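Local coordinates for protein lipolytic enzyme, g-d-s-l (Clostridium thermocellum, PDB 2W1W) that forms a calcium-containing beta-sandwich domain, assigned to carbohydrate-binding module family 6, within a GDSL-type lipolytic enzyme, at residues Q8-I13 and T27-V32; V22-T27 and A90-N95; G40-N45 and P121-L126; M70-N75 and I110-I115. All coordinates share one frame; numbering follows the deposited sequence. Where two conformers were deposited one is given.

Interaction 1 of 4, residues Q8-I13 and T27-V32; sequences QAEDAI and TGSCYV. With CA (calcium ion), chain C.
The Glu10 carboxylate lies under Ser29, whose OG sits over one face of the group, 3.2 Å from Glu10 CD; its angles to the two carboxylate oxygens are poor for a hydrogen bond. On this face too, Ser29 N meets Glu10 OE2 at 3.1 Å from well above the carboxylate plane, and reaches OE1 in a second, weak bond. Water 2 approaches from the opposite side and donates to Glu10 OE1 (3.0 Å). With CG placed between the backbone N and carbonyl carbon (chi1 53°) and the chain bent at chi2, the carboxylate folds over the 28-30 loop. Gly28, at positive phi, packs its CA against Glu10 OE2. The Gln8 amide is held at its oxygen: water 1 donates to Gln8 OE1 and to Thr27 OG1 (2.6 Å), while water 2 is modelled so close to Gln8 OE1 that its geometry there is doubtful.

These residues shape one flank of the calcium site of the beta-sandwich, where the 3-10 turn 9-11 after strand 4-8 meets the loop leading into strand 31-33. The calcium ion takes Thr27 O at 2.3 Å, Cys30 O at 2.2 Å and water 2; Asp124 completes the set. Glu10 OE1 and Ala9 N hold that water from the second shell.

Beside the ion the contact turns apolar. Ala9 CB packs on Cys30 SG at 3.8 Å and, in the one of two conformers of Val32 considered, on its CG2. Cys30 SG, between the backbone N and carbonyl carbon (chi1 73°), rests against Glu10 N and CB.

Interaction 2 of 4, residues V22-T27 and A90-N95; sequences VNAGYT and AWTTWN. With CA (calcium ion), chain C.
Ala24 and Thr92 bring two irregular loops together, their CA atoms 5.4 Å apart. A type I turn from Ala90 to Thr93, closed by Thr93 N to Ala90 O, presents the second loop; in the first, Gly25, at a phi of 106°, follows the Ala24 carbonyl, which faces Trp94. Trp94 NE1 donates to Ala24 O at 2.9 Å in a nearly straight bond (177°) that runs in the ring plane, although NE1 is tilted from the carbonyl plane. Gly25 O and Tyr26 N lie over one face of this indole and Trp91 O over the other, all offset toward the rim; Tyr26 CB touches Trp94 CZ2 at 3.9 Å. The Asn23 amide is nearly parallel to the Trp91 indole plane (16° apart), but the touch falls on the stem, Asn23 CG to Trp91 CB at 3.6 Å. Water 3 donates firmly to Trp91 O (2.7 Å) and weakly to Asn23 OD1. Asn23 O is buried without a polar partner. The contact joins two surface loops of the family 6 beta-sandwich, the first ending at calcium ligand Thr27: Trp94 meets Tyr31 edge-to-face, Arg59 of strand 52-61 bonds to Gly25 O, and Asn23 and Trp91 touch Asn122 of strand 122-129.

Interaction 3 of 4, residues G40-N45 and P121-L126; sequences GYIEWN and PNVDYL. With CA (calcium ion), chain C.
Trp44 and Leu126 overlap side by side, reaching from opposing strands across the middle of the protein. CB of Trp44 points toward strand 122-126, and with CG beside the backbone N (chi1 -68°) the indole follows over Leu126. Along its benzo side CE3 meets Leu126 CD2 at 3.8 Å, and CZ3 comes closest to Leu126 CB, at 3.6 Å. That CB lies over the ring face, 3.9 Å from the centroid of the six-membered ring and 23° off its normal, which makes the contact CH-pi. At the tip, CH2 approaches Leu126 N on the backbone, and CG1 of Val123 stands at the ring edge, 4.4 Å from Trp44 CH2. The pyrrole NE1 is spent elsewhere, on Gln8 O.

Two residues earlier on the strand, Ile42 has two conformers; in the one considered CD1 reaches Val123 CG1 at 3.6 Å, the two side chains meeting at a slant.

This is packing between the layers of a beta-sandwich. Strand 41-48 belongs to the five-stranded sheet and strand 122-129 to the four-stranded one; the segments' axes pass 9.1 Å apart and their directions differ by 25°, as when two sheets stack nearly aligned. Val123 and Leu126 face the core, while Asp124 turns outward to the calcium ion, binding it through O (2.5 Å) and OD1 (2.3 Å); OD2 forms a salt bridge with Arg59.

The side chains that meet are apolar and no side-chain polar group joins them, so dispersion and shape fit hold the sheets here; the calcium ion and Arg59 would be expected to offset the charge of the Asp124 carboxylate.

Interaction 4 of 4, residues M70-N75 and I110-I115; sequences MRITVN and IRATAI
Arg71 and Thr113 exchange a reciprocal pair of backbone bonds: Arg71 N gives to Thr113 O and Thr113 N to Arg71 O, each at 2.9 Å. Thr73 and Arg111 repeat the exchange two residues on, with Thr73 N to Arg111 O and Arg111 N to Thr73 O again 2.9 Å. Arg71 O has a second donor, water 4 (2.8 Å), and the same water is hydrogen-bonded to Thr73 OG1 and Thr113 OG1, both at 2.7 Å, so one molecule ties together the two hydroxyls and a carbonyl.

These are the hydrogen-bonded pairs of antiparallel strands 70-74 and 106-114 in the five-stranded sheet of the sandwich. In the intervening, non-hydrogen-bonded pairs, backbone groups turn to the flanking strands: Ile72 to strand 77-83, Ile110 to Trp44. Ala112 O receives the hydroxyl of Tyr34.

The Thr73 face also carries the arginines. Arg111 NE forms a salt bridge with Glu43, and the Arg71 stem packs on Ile115, CB to CG2 at 3.7 Å, with that methyl above one guanidinium face, offset toward the rim. The other face is apolar. Met70, bent at chi3 (-76°), sets CE 3.7 Å from Ala112 CB, and Ile72 CD1 reaches the same methyl at 3.8 Å.

From the N terminus, interaction 1 closes the first loop, joining the turn after strand 4-8 to the start of strand 31-33. Interaction 2 opens within that loop, shares Thr27 with interaction 1 and closes only at 90-95, so the two cross. Interaction 3 opens later, at strand 41-48, and closes at strand 122-129, crossing interaction 2 and enclosing all of interaction 4, which in turn crosses interaction 2. Interactions 1 to 3 converge on the calcium ion, where Thr27, Cys30 and Asp124 come together. Interactions 3 and 4 join through neighbouring strands 41-48 and 106-114. Interaction 4 lies across the chain's centre from interactions 1 and 2, its centre about 17 Å from that of interaction 1.

Interaction 1 of 4, residues Q8-I13 and T27-V32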
loop_
_atom_site.group_PDB
_atom_site.type_symbol
_atom_site.label_atom_id
_atom_site.label_comp_id
_atom_site.label_asym_id
_atom_site.label_seq_id
_atom_site.Cartn_x
_atom_site.Cartn_y
_atom_site.Cartn_z
ATOM N N GLN A 8 7.706 2.966 -5.050
ATOM C CA GLN A 8 6.785 3.215 -6.171
ATOM C C GLN A 8 6.058 1.941 -6.594
ATOM O O GLN A 8 6.604 0.868 -6.551
ATOM C CB GLN A 8 7.553 3.790 -7.381
ATOM C CG GLN A 8 8.515 4.956 -7.079
ATOM C CD GLN A 8 7.814 6.236 -6.844
ATOM O OE1 GLN A 8 6.625 6.380 -7.158
ATOM N NE2 GLN A 8 8.555 7.215 -6.273
ATOM N N ALA A 9 4.838 2.111 -7.073
ATOM C CA ALA A 9 4.047 1.003 -7.621
ATOM C C ALA A 9 4.810 0.220 -8.654
ATOM O O ALA A 9 4.768 -0.996 -8.685
ATOM C CB ALA A 9 2.706 1.500 -8.224
ATOM N N GLU A 10 5.500 0.957 -9.505
ATOM C CA GLU A 10 6.238 0.347 -10.640
ATOM C C GLU A 10 7.318 -0.641 -10.207
ATOM O O GLU A 10 7.759 -1.487 -11.006
ATOM C CB GLU A 10 6.776 1.417 -11.632
ATOM C CG GLU A 10 7.616 2.551 -11.030
ATOM C CD GLU A 10 6.771 3.795 -10.694
ATOM O OE1 GLU A 10 5.561 3.613 -10.368
ATOM O OE2 GLU A 10 7.298 4.937 -10.750
ATOM N N ASP A 11 7.704 -0.543 -8.943
ATOM C CA ASP A 11 8.767 -1.354 -8.365
ATOM C C ASP A 11 8.268 -2.432 -7.433
ATOM O O ASP A 11 9.043 -3.177 -6.862
ATOM C CB ASP A 11 9.754 -0.457 -7.576
ATOM C CG ASP A 11 10.504 0.506 -8.443
ATOM O OD1 ASP A 11 10.925 0.132 -9.568
ATOM O OD2 ASP A 11 10.691 1.652 -8.002
ATOM N N ALA A 12 6.956 -2.506 -7.297
ATOM C CA ALA A 12 6.308 -3.463 -6.411
ATOM C C ALA A 12 6.374 -4.901 -6.939
ATOM O O ALA A 12 6.529 -5.143 -8.117
ATOM C CB ALA A 12 4.841 -3.059 -6.154
ATOM N N ILE A 13 6.295 -5.834 -6.021
ATOM C CA ILE A 13 6.045 -7.261 -6.305
ATOM C C ILE A 13 4.573 -7.480 -6.044
ATOM O O ILE A 13 4.076 -7.126 -4.981
ATOM C CB ILE A 13 6.891 -8.171 -5.401
ATOM C CG1 ILE A 13 8.353 -7.951 -5.733
ATOM C CG2 ILE A 13 6.490 -9.628 -5.590
ATOM C CD1 ILE A 13 9.338 -8.622 -4.770
ATOM N N THR A 27 1.199 9.143 -9.203
ATOM C CA THR A 27 2.548 9.619 -9.336
ATOM C C THR A 27 3.444 8.501 -9.799
ATOM O O THR A 27 3.083 7.345 -9.784
ATOM C CB THR A 27 3.075 10.223 -8.026
ATOM O OG1 THR A 27 3.072 9.221 -7.007
ATOM C CG2 THR A 27 2.193 11.434 -7.622
ATOM N N GLY A 28 4.646 8.880 -10.171
ATOM C CA GLY A 28 5.531 7.995 -10.886
ATOM C C GLY A 28 4.851 7.546 -12.167
ATOM O O GLY A 28 4.021 8.249 -12.775
ATOM N N SER A 29 5.157 6.328 -12.536
ATOM C CA SER A 29 4.686 5.812 -13.837
ATOM C C SER A 29 3.414 4.984 -13.821
ATOM O O SER A 29 2.820 4.687 -14.854
ATOM C CB SER A 29 5.800 5.022 -14.453
ATOM O OG SER A 29 5.977 3.835 -13.743
ATOM N N CYS A 30 2.958 4.611 -12.638
ATOM C CA CYS A 30 1.767 3.803 -12.560
ATOM C C CYS A 30 1.287 3.708 -11.113
ATOM O O CYS A 30 1.901 4.239 -10.175
ATOM C CB CYS A 30 2.052 2.405 -13.102
ATOM S SG CYS A 30 3.061 1.369 -12.041
ATOM N N TYR A 31 0.176 3.030 -10.995
ATOM C CA TYR A 31 -0.382 2.544 -9.730
ATOM C C TYR A 31 -0.714 1.083 -9.859
ATOM O O TYR A 31 -0.639 0.534 -10.959
ATOM C CB TYR A 31 -1.617 3.379 -9.304
ATOM C CG TYR A 31 -2.770 3.323 -10.284
ATOM C CD1 TYR A 31 -3.720 2.339 -10.218
ATOM C CD2 TYR A 31 -2.870 4.266 -11.296
ATOM C CE1 TYR A 31 -4.781 2.292 -11.148
ATOM C CE2 TYR A 31 -3.909 4.246 -12.198
ATOM C CZ TYR A 31 -4.853 3.253 -12.128
ATOM O OH TYR A 31 -5.878 3.236 -13.053
ATOM N N VAL A 32 -1.082 0.471 -8.748
ATOM C CA VAL A 32 -1.496 -0.931 -8.681
ATOM C C VAL A 32 -2.994 -1.050 -8.462
ATOM O O VAL A 32 -3.562 -0.352 -7.624
ATOM C CB VAL A 32 -0.815 -1.682 -7.514
ATOM C CG1 VAL A 32 -1.263 -3.166 -7.497
ATOM C CG2 VAL A 32 0.724 -1.518 -7.557
HETATM CA CA CA C . 2.620 5.488 -8.497
HETATM O O HOH W 1 5.578 8.754 -6.476
HETATM O O HOH W 2 4.683 5.139 -7.989
#

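Interaction 2 of 4, residues V22-T27 and A90-N95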
loop_
_atom_site.group_PDB
_atom_site.type_symbol
_atom_site.label_atom_id
_atom_site.label_comp_id
_atom_site.label_asym_id
_atom_site.label_seq_id
_atom_site.Cartn_x
_atom_site.Cartn_y
_atom_site.Cartn_z
ATOM N N VAL A 22 -4.627 3.973 -15.975
ATOM C CA VAL A 22 -5.889 4.503 -16.533
ATOM C C VAL A 22 -6.357 5.790 -15.866
ATOM O O VAL A 22 -6.665 6.791 -16.523
ATOM C CB VAL A 22 -7.000 3.448 -16.430
ATOM C CG1 VAL A 22 -8.392 4.054 -16.737
ATOM C CG2 VAL A 22 -6.678 2.317 -17.400
ATOM N N ASN A 23 -6.453 5.722 -14.546
ATOM C CA ASN A 23 -6.958 6.834 -13.760
ATOM C C ASN A 23 -5.916 7.894 -13.451
ATOM O O ASN A 23 -4.905 7.658 -12.832
ATOM C CB ASN A 23 -7.556 6.319 -12.446
ATOM C CG ASN A 23 -8.720 5.368 -12.661
ATOM O OD1 ASN A 23 -8.712 4.224 -12.207
ATOM N ND2 ASN A 23 -9.741 5.843 -13.345
ATOM N N ALA A 24 -6.209 9.096 -13.874
ATOM C CA ALA A 24 -5.342 10.241 -13.634
ATOM C C ALA A 24 -5.088 10.473 -12.153
ATOM O O ALA A 24 -5.908 10.174 -11.304
ATOM C CB ALA A 24 -5.967 11.530 -14.243
ATOM N N GLY A 25 -3.931 11.055 -11.912
ATOM C CA GLY A 25 -3.543 11.600 -10.593
ATOM C C GLY A 25 -2.529 10.810 -9.801
ATOM O O GLY A 25 -2.087 11.231 -8.722
ATOM N N TYR A 26 -2.195 9.655 -10.335
ATOM C CA TYR A 26 -1.095 8.830 -9.788
ATOM C C TYR A 26 0.229 9.568 -9.974
ATOM O O TYR A 26 0.381 10.482 -10.789
ATOM C CB TYR A 26 -1.047 7.411 -10.406
ATOM C CG TYR A 26 -0.752 7.391 -11.899
ATOM C CD1 TYR A 26 0.544 7.429 -12.376
ATOM C CD2 TYR A 26 -1.797 7.390 -12.822
ATOM C CE1 TYR A 26 0.796 7.454 -13.732
ATOM C CE2 TYR A 26 -1.554 7.432 -14.180
ATOM C CZ TYR A 26 -0.257 7.467 -14.615
ATOM O OH TYR A 26 0.012 7.505 -15.971
ATOM N N THR A 27 1.199 9.143 -9.203
ATOM C CA THR A 27 2.548 9.619 -9.336
ATOM C C THR A 27 3.444 8.501 -9.799
ATOM O O THR A 27 3.083 7.345 -9.784
ATOM C CB THR A 27 3.075 10.223 -8.026
ATOM O OG1 THR A 27 3.072 9.221 -7.007
ATOM C CG2 THR A 27 2.193 11.434 -7.622
ATOM N N ALA A 90 -13.819 9.249 -5.926
ATOM C CA ALA A 90 -13.557 8.958 -7.351
ATOM C C ALA A 90 -12.249 8.247 -7.515
ATOM O O ALA A 90 -11.350 8.340 -6.663
ATOM C CB ALA A 90 -13.523 10.223 -8.191
ATOM N N TRP A 91 -12.161 7.530 -8.624
ATOM C CA TRP A 91 -10.930 6.791 -8.955
ATOM C C TRP A 91 -9.784 7.721 -9.296
ATOM O O TRP A 91 -8.616 7.336 -9.322
ATOM C CB TRP A 91 -11.151 5.750 -10.052
ATOM C CG TRP A 91 -11.988 4.620 -9.589
ATOM C CD1 TRP A 91 -13.281 4.328 -9.971
ATOM C CD2 TRP A 91 -11.636 3.628 -8.621
ATOM N NE1 TRP A 91 -13.737 3.228 -9.314
ATOM C CE2 TRP A 91 -12.748 2.758 -8.484
ATOM C CE3 TRP A 91 -10.500 3.388 -7.860
ATOM C CZ2 TRP A 91 -12.746 1.671 -7.619
ATOM C CZ3 TRP A 91 -10.494 2.311 -7.009
ATOM C CH2 TRP A 91 -11.604 1.452 -6.896
ATOM N N THR A 92 -10.127 8.983 -9.517
ATOM C CA THR A 92 -9.133 10.026 -9.803
ATOM C C THR A 92 -8.832 10.935 -8.626
ATOM O O THR A 92 -8.083 11.896 -8.746
ATOM C CB THR A 92 -9.538 10.944 -10.965
ATOM O OG1 THR A 92 -10.905 11.354 -10.807
ATOM C CG2 THR A 92 -9.271 10.239 -12.314
ATOM N N THR A 93 -9.422 10.629 -7.480
ATOM C CA THR A 93 -9.147 11.391 -6.248
ATOM C C THR A 93 -8.340 10.489 -5.328
ATOM O O THR A 93 -8.782 9.430 -4.918
ATOM C CB THR A 93 -10.440 11.830 -5.560
ATOM O OG1 THR A 93 -11.221 12.635 -6.454
ATOM C CG2 THR A 93 -10.160 12.600 -4.311
ATOM N N TRP A 94 -7.140 10.944 -5.033
ATOM C CA TRP A 94 -6.157 10.192 -4.242
ATOM C C TRP A 94 -6.005 10.775 -2.863
ATOM O O TRP A 94 -5.905 11.991 -2.689
ATOM C CB TRP A 94 -4.800 10.210 -4.972
ATOM C CG TRP A 94 -4.883 9.674 -6.373
ATOM C CD1 TRP A 94 -5.275 10.361 -7.491
ATOM C CD2 TRP A 94 -4.555 8.342 -6.803
ATOM N NE1 TRP A 94 -5.218 9.522 -8.592
ATOM C CE2 TRP A 94 -4.784 8.277 -8.182
ATOM C CE3 TRP A 94 -4.103 7.185 -6.137
ATOM C CZ2 TRP A 94 -4.578 7.102 -8.902
ATOM C CZ3 TRP A 94 -3.893 6.039 -6.849
ATOM C CH2 TRP A 94 -4.149 5.998 -8.216
ATOM N N ASN A 95 -5.988 9.893 -1.893
ATOM C CA ASN A 95 -5.788 10.278 -0.506
ATOM C C ASN A 95 -4.660 9.438 0.091
ATOM O O ASN A 95 -4.084 8.599 -0.568
ATOM C CB ASN A 95 -7.048 10.017 0.282
ATOM C CG ASN A 95 -8.147 10.985 -0.018
ATOM O OD1 ASN A 95 -7.990 11.956 -0.797
ATOM N ND2 ASN A 95 -9.291 10.754 0.635
HETATM CA CA CA C . 2.620 5.488 -8.497
HETATM O O HOH W 3 -7.145 5.077 -9.276
HETATM O O HOH W 2 4.683 5.139 -7.989
#

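Interaction 3 of 4, residues G40-N45 and P121-L126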
loop_
_atom_site.group_PDB
_atom_site.type_symbol
_atom_site.label_atom_id
_atom_site.label_comp_id
_atom_site.label_asym_id
_atom_site.label_seq_id
_atom_site.Cartn_x
_atom_site.Cartn_y
_atom_site.Cartn_z
ATOM N N GLY A 40 -5.401 -10.606 -3.521
ATOM C CA GLY A 40 -4.242 -9.978 -4.183
ATOM C C GLY A 40 -3.398 -9.217 -3.193
ATOM O O GLY A 40 -3.849 -8.865 -2.112
ATOM N N TYR A 41 -2.152 -8.986 -3.573
ATOM C CA TYR A 41 -1.258 -8.176 -2.717
ATOM C C TYR A 41 -0.227 -7.439 -3.512
ATOM O O TYR A 41 0.065 -7.736 -4.686
ATOM C CB TYR A 41 -0.563 -9.052 -1.640
ATOM C CG TYR A 41 0.437 -10.111 -2.107
ATOM C CD1 TYR A 41 1.675 -9.756 -2.612
ATOM C CD2 TYR A 41 0.153 -11.476 -1.986
ATOM C CE1 TYR A 41 2.602 -10.711 -3.002
ATOM C CE2 TYR A 41 1.088 -12.451 -2.384
ATOM C CZ TYR A 41 2.300 -12.049 -2.900
ATOM O OH TYR A 41 3.269 -12.956 -3.309
ATOM N N ILE A 42 0.313 -6.476 -2.800
ATOM C CA ILE A 42 1.484 -5.729 -3.233
ATOM C C ILE A 42 2.507 -5.774 -2.103
ATOM O O ILE A 42 2.163 -5.797 -0.938
ATOM C CB ILE A 42 1.138 -4.283 -3.621
ATOM C CG1 ILE A 42 0.736 -3.467 -2.374
ATOM C CG2 ILE A 42 0.042 -4.285 -4.689
ATOM C CD1 ILE A 42 0.248 -2.052 -2.653
ATOM N N GLU A 43 3.760 -5.818 -2.477
ATOM C CA GLU A 43 4.820 -5.848 -1.482
ATOM C C GLU A 43 6.102 -5.215 -1.975
ATOM O O GLU A 43 6.380 -5.177 -3.176
ATOM C CB GLU A 43 5.034 -7.253 -0.964
ATOM C CG GLU A 43 5.795 -8.118 -1.794
ATOM C CD GLU A 43 6.108 -9.462 -1.126
ATOM O OE1 GLU A 43 5.437 -9.889 -0.157
ATOM O OE2 GLU A 43 7.057 -10.118 -1.617
ATOM N N TRP A 44 6.827 -4.641 -1.025
ATOM C CA TRP A 44 8.125 -4.068 -1.304
ATOM C C TRP A 44 9.132 -4.547 -0.282
ATOM O O TRP A 44 8.815 -4.921 0.828
ATOM C CB TRP A 44 8.098 -2.530 -1.209
ATOM C CG TRP A 44 7.303 -1.791 -2.253
ATOM C CD1 TRP A 44 7.779 -1.282 -3.437
ATOM C CD2 TRP A 44 5.917 -1.400 -2.182
ATOM N NE1 TRP A 44 6.777 -0.638 -4.097
ATOM C CE2 TRP A 44 5.636 -0.672 -3.348
ATOM C CE3 TRP A 44 4.885 -1.617 -1.270
ATOM C CZ2 TRP A 44 4.377 -0.113 -3.598
ATOM C CZ3 TRP A 44 3.655 -1.071 -1.529
ATOM C CH2 TRP A 44 3.406 -0.348 -2.670
ATOM N N ASN A 45 10.376 -4.436 -0.700
ATOM C CA ASN A 45 11.555 -4.659 0.145
ATOM C C ASN A 45 12.002 -3.284 0.622
ATOM O O ASN A 45 12.521 -2.484 -0.147
ATOM C CB ASN A 45 12.659 -5.343 -0.670
ATOM C CG ASN A 45 12.338 -6.783 -1.008
ATOM O OD1 ASN A 45 12.223 -7.152 -2.219
ATOM N ND2 ASN A 45 12.157 -7.586 0.002
ATOM N N PRO A 121 -7.933 -1.115 -2.641
ATOM C CA PRO A 121 -7.987 0.125 -3.379
ATOM C C PRO A 121 -6.893 0.149 -4.447
ATOM O O PRO A 121 -5.987 -0.684 -4.419
ATOM C CB PRO A 121 -7.655 1.149 -2.296
ATOM C CG PRO A 121 -6.684 0.422 -1.423
ATOM C CD PRO A 121 -7.194 -0.986 -1.372
ATOM N N ASN A 122 -6.919 1.146 -5.322
ATOM C CA ASN A 122 -5.779 1.405 -6.216
ATOM C C ASN A 122 -4.700 2.089 -5.401
ATOM O O ASN A 122 -4.988 3.004 -4.628
ATOM C CB ASN A 122 -6.177 2.260 -7.409
ATOM C CG ASN A 122 -7.088 1.526 -8.381
ATOM O OD1 ASN A 122 -7.217 0.305 -8.328
ATOM N ND2 ASN A 122 -7.728 2.282 -9.281
ATOM N N VAL A 123 -3.477 1.586 -5.492
ATOM C CA VAL A 123 -2.369 2.096 -4.635
ATOM C C VAL A 123 -1.276 2.693 -5.497
ATOM O O VAL A 123 -0.725 2.058 -6.400
ATOM C CB VAL A 123 -1.784 0.976 -3.727
ATOM C CG1 VAL A 123 -0.556 1.473 -2.931
ATOM C CG2 VAL A 123 -2.809 0.442 -2.775
ATOM N N ASP A 124 -0.995 3.949 -5.200
ATOM C CA ASP A 124 -0.010 4.762 -5.913
ATOM C C ASP A 124 1.422 4.405 -5.509
ATOM O O ASP A 124 2.305 4.226 -6.358
ATOM C CB ASP A 124 -0.282 6.249 -5.659
ATOM C CG ASP A 124 0.465 7.174 -6.580
ATOM O OD1 ASP A 124 0.908 6.748 -7.683
ATOM O OD2 ASP A 124 0.634 8.348 -6.155
ATOM N N TYR A 125 1.627 4.365 -4.197
ATOM C CA TYR A 125 2.937 4.093 -3.603
ATOM C C TYR A 125 2.776 3.850 -2.122
ATOM O O TYR A 125 1.724 4.089 -1.557
ATOM C CB TYR A 125 3.911 5.264 -3.804
ATOM C CG TYR A 125 3.501 6.618 -3.251
ATOM C CD1 TYR A 125 3.356 6.835 -1.889
ATOM C CD2 TYR A 125 3.349 7.706 -4.088
ATOM C CE1 TYR A 125 3.079 8.092 -1.378
ATOM C CE2 TYR A 125 3.056 8.969 -3.587
ATOM C CZ TYR A 125 2.896 9.147 -2.224
ATOM O OH TYR A 125 2.586 10.385 -1.694
ATOM N N LEU A 126 3.869 3.368 -1.554
ATOM C CA LEU A 126 4.118 3.326 -0.116
ATOM C C LEU A 126 5.267 4.296 0.206
ATOM O O LEU A 126 6.325 4.246 -0.384
ATOM C CB LEU A 126 4.510 1.929 0.325
ATOM C CG LEU A 126 5.116 1.752 1.722
ATOM C CD1 LEU A 126 4.109 2.111 2.825
ATOM C CD2 LEU A 126 5.689 0.315 1.914
HETATM CA CA CA C . 2.620 5.488 -8.497
HETATM O O HOH W 2 4.683 5.139 -7.989
#

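Interaction 4 of 4, residues M70-N75 and I110-I115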
loop_
_atom_site.group_PDB
_atom_site.type_symbol
_atom_site.label_atom_id
_atom_site.label_comp_id
_atom_site.label_asym_id
_atom_site.label_seq_id
_atom_site.Cartn_x
_atom_site.Cartn_y
_atom_site.Cartn_z
ATOM N N MET A 70 -7.300 -3.708 4.035
ATOM C CA MET A 70 -6.191 -4.596 3.724
ATOM C C MET A 70 -5.437 -5.021 4.974
ATOM O O MET A 70 -5.293 -4.298 5.929
ATOM C CB MET A 70 -5.235 -3.963 2.721
ATOM C CG MET A 70 -5.881 -3.625 1.396
ATOM S SD MET A 70 -4.711 -3.468 0.044
ATOM C CE MET A 70 -3.980 -1.851 0.379
ATOM N N ARG A 71 -4.931 -6.233 4.883
ATOM C CA ARG A 71 -4.013 -6.825 5.862
ATOM C C ARG A 71 -2.606 -6.326 5.579
ATOM O O ARG A 71 -2.131 -6.405 4.454
ATOM C CB ARG A 71 -4.047 -8.356 5.749
ATOM C CG ARG A 71 -2.981 -9.066 6.567
ATOM C CD ARG A 71 -2.896 -10.562 6.171
ATOM N NE ARG A 71 -4.135 -11.230 6.494
ATOM C CZ ARG A 71 -4.643 -12.298 5.887
ATOM N NH1 ARG A 71 -4.037 -12.890 4.866
ATOM N NH2 ARG A 71 -5.785 -12.785 6.338
ATOM N N ILE A 72 -1.964 -5.788 6.606
ATOM C CA ILE A 72 -0.586 -5.329 6.480
ATOM C C ILE A 72 0.315 -6.308 7.233
ATOM O O ILE A 72 0.160 -6.538 8.409
ATOM C CB ILE A 72 -0.369 -3.878 6.998
ATOM C CG1 ILE A 72 -1.450 -2.912 6.457
ATOM C CG2 ILE A 72 1.068 -3.427 6.678
ATOM C CD1 ILE A 72 -1.478 -2.782 4.947
ATOM N N THR A 73 1.237 -6.870 6.478
ATOM C CA THR A 73 2.217 -7.849 6.953
ATOM C C THR A 73 3.611 -7.254 6.826
ATOM O O THR A 73 3.958 -6.629 5.822
ATOM C CB THR A 73 2.117 -9.167 6.153
ATOM O OG1 THR A 73 0.746 -9.611 6.072
ATOM C CG2 THR A 73 2.986 -10.253 6.797
ATOM N N VAL A 74 4.380 -7.424 7.890
ATOM C CA VAL A 74 5.763 -6.966 7.939
ATOM C C VAL A 74 6.617 -8.118 8.413
ATOM O O VAL A 74 6.411 -8.648 9.506
ATOM C CB VAL A 74 5.944 -5.761 8.902
ATOM C CG1 VAL A 74 7.441 -5.356 8.965
ATOM C CG2 VAL A 74 5.098 -4.566 8.492
ATOM N N ASN A 75 7.490 -8.546 7.536
ATOM C CA ASN A 75 8.410 -9.662 7.801
ATOM C C ASN A 75 7.659 -10.910 8.224
ATOM O O ASN A 75 8.103 -11.675 9.082
ATOM C CB ASN A 75 9.438 -9.282 8.886
ATOM C CG ASN A 75 10.295 -8.085 8.498
ATOM O OD1 ASN A 75 10.595 -7.171 9.327
ATOM N ND2 ASN A 75 10.668 -8.060 7.241
ATOM N N ILE A 110 7.301 -5.716 3.302
ATOM C CA ILE A 110 6.040 -5.069 3.660
ATOM C C ILE A 110 5.018 -5.333 2.602
ATOM O O ILE A 110 5.216 -4.989 1.458
ATOM C CB ILE A 110 6.217 -3.566 3.893
ATOM C CG1 ILE A 110 7.298 -3.351 4.978
ATOM C CG2 ILE A 110 4.874 -2.952 4.370
ATOM C CD1 ILE A 110 7.518 -1.905 5.382
ATOM N N ARG A 111 3.932 -5.991 3.015
ATOM C CA ARG A 111 2.890 -6.480 2.096
ATOM C C ARG A 111 1.546 -5.942 2.540
ATOM O O ARG A 111 1.263 -5.865 3.725
ATOM C CB ARG A 111 2.848 -8.011 2.078
ATOM C CG ARG A 111 1.820 -8.583 1.107
ATOM C CD ARG A 111 1.680 -10.110 1.212
ATOM N NE ARG A 111 2.886 -10.777 0.742
ATOM C CZ ARG A 111 3.012 -12.085 0.588
ATOM N NH1 ARG A 111 2.017 -12.900 0.904
ATOM N NH2 ARG A 111 4.151 -12.579 0.124
ATOM N N ALA A 112 0.744 -5.548 1.557
ATOM C CA ALA A 112 -0.687 -5.169 1.755
ATOM C C ALA A 112 -1.558 -6.084 0.935
ATOM O O ALA A 112 -1.472 -6.075 -0.301
ATOM C CB ALA A 112 -0.921 -3.702 1.325
ATOM N N THR A 113 -2.394 -6.867 1.622
ATOM C CA THR A 113 -3.212 -7.940 1.002
ATOM C C THR A 113 -4.695 -7.602 1.128
ATOM O O THR A 113 -5.187 -7.280 2.181
ATOM C CB THR A 113 -2.954 -9.288 1.695
ATOM O OG1 THR A 113 -1.543 -9.618 1.643
ATOM C CG2 THR A 113 -3.767 -10.422 1.060
ATOM N N ALA A 114 -5.400 -7.714 0.023
ATOM C CA ALA A 114 -6.867 -7.538 0.002
ATOM C C ALA A 114 -7.559 -8.637 0.787
ATOM O O ALA A 114 -7.371 -9.814 0.513
ATOM C CB ALA A 114 -7.367 -7.522 -1.473
ATOM N N ILE A 115 -8.382 -8.226 1.752
ATOM C CA ILE A 115 -9.123 -9.184 2.572
ATOM C C ILE A 115 -10.644 -9.200 2.321
ATOM O O ILE A 115 -11.358 -10.094 2.814
ATOM C CB ILE A 115 -8.822 -9.032 4.070
ATOM C CG1 ILE A 115 -9.276 -7.669 4.599
ATOM C CG2 ILE A 115 -7.307 -9.299 4.336
ATOM C CD1 ILE A 115 -9.138 -7.565 6.119
HETATM O O HOH W 4 -0.411 -8.553 3.887
#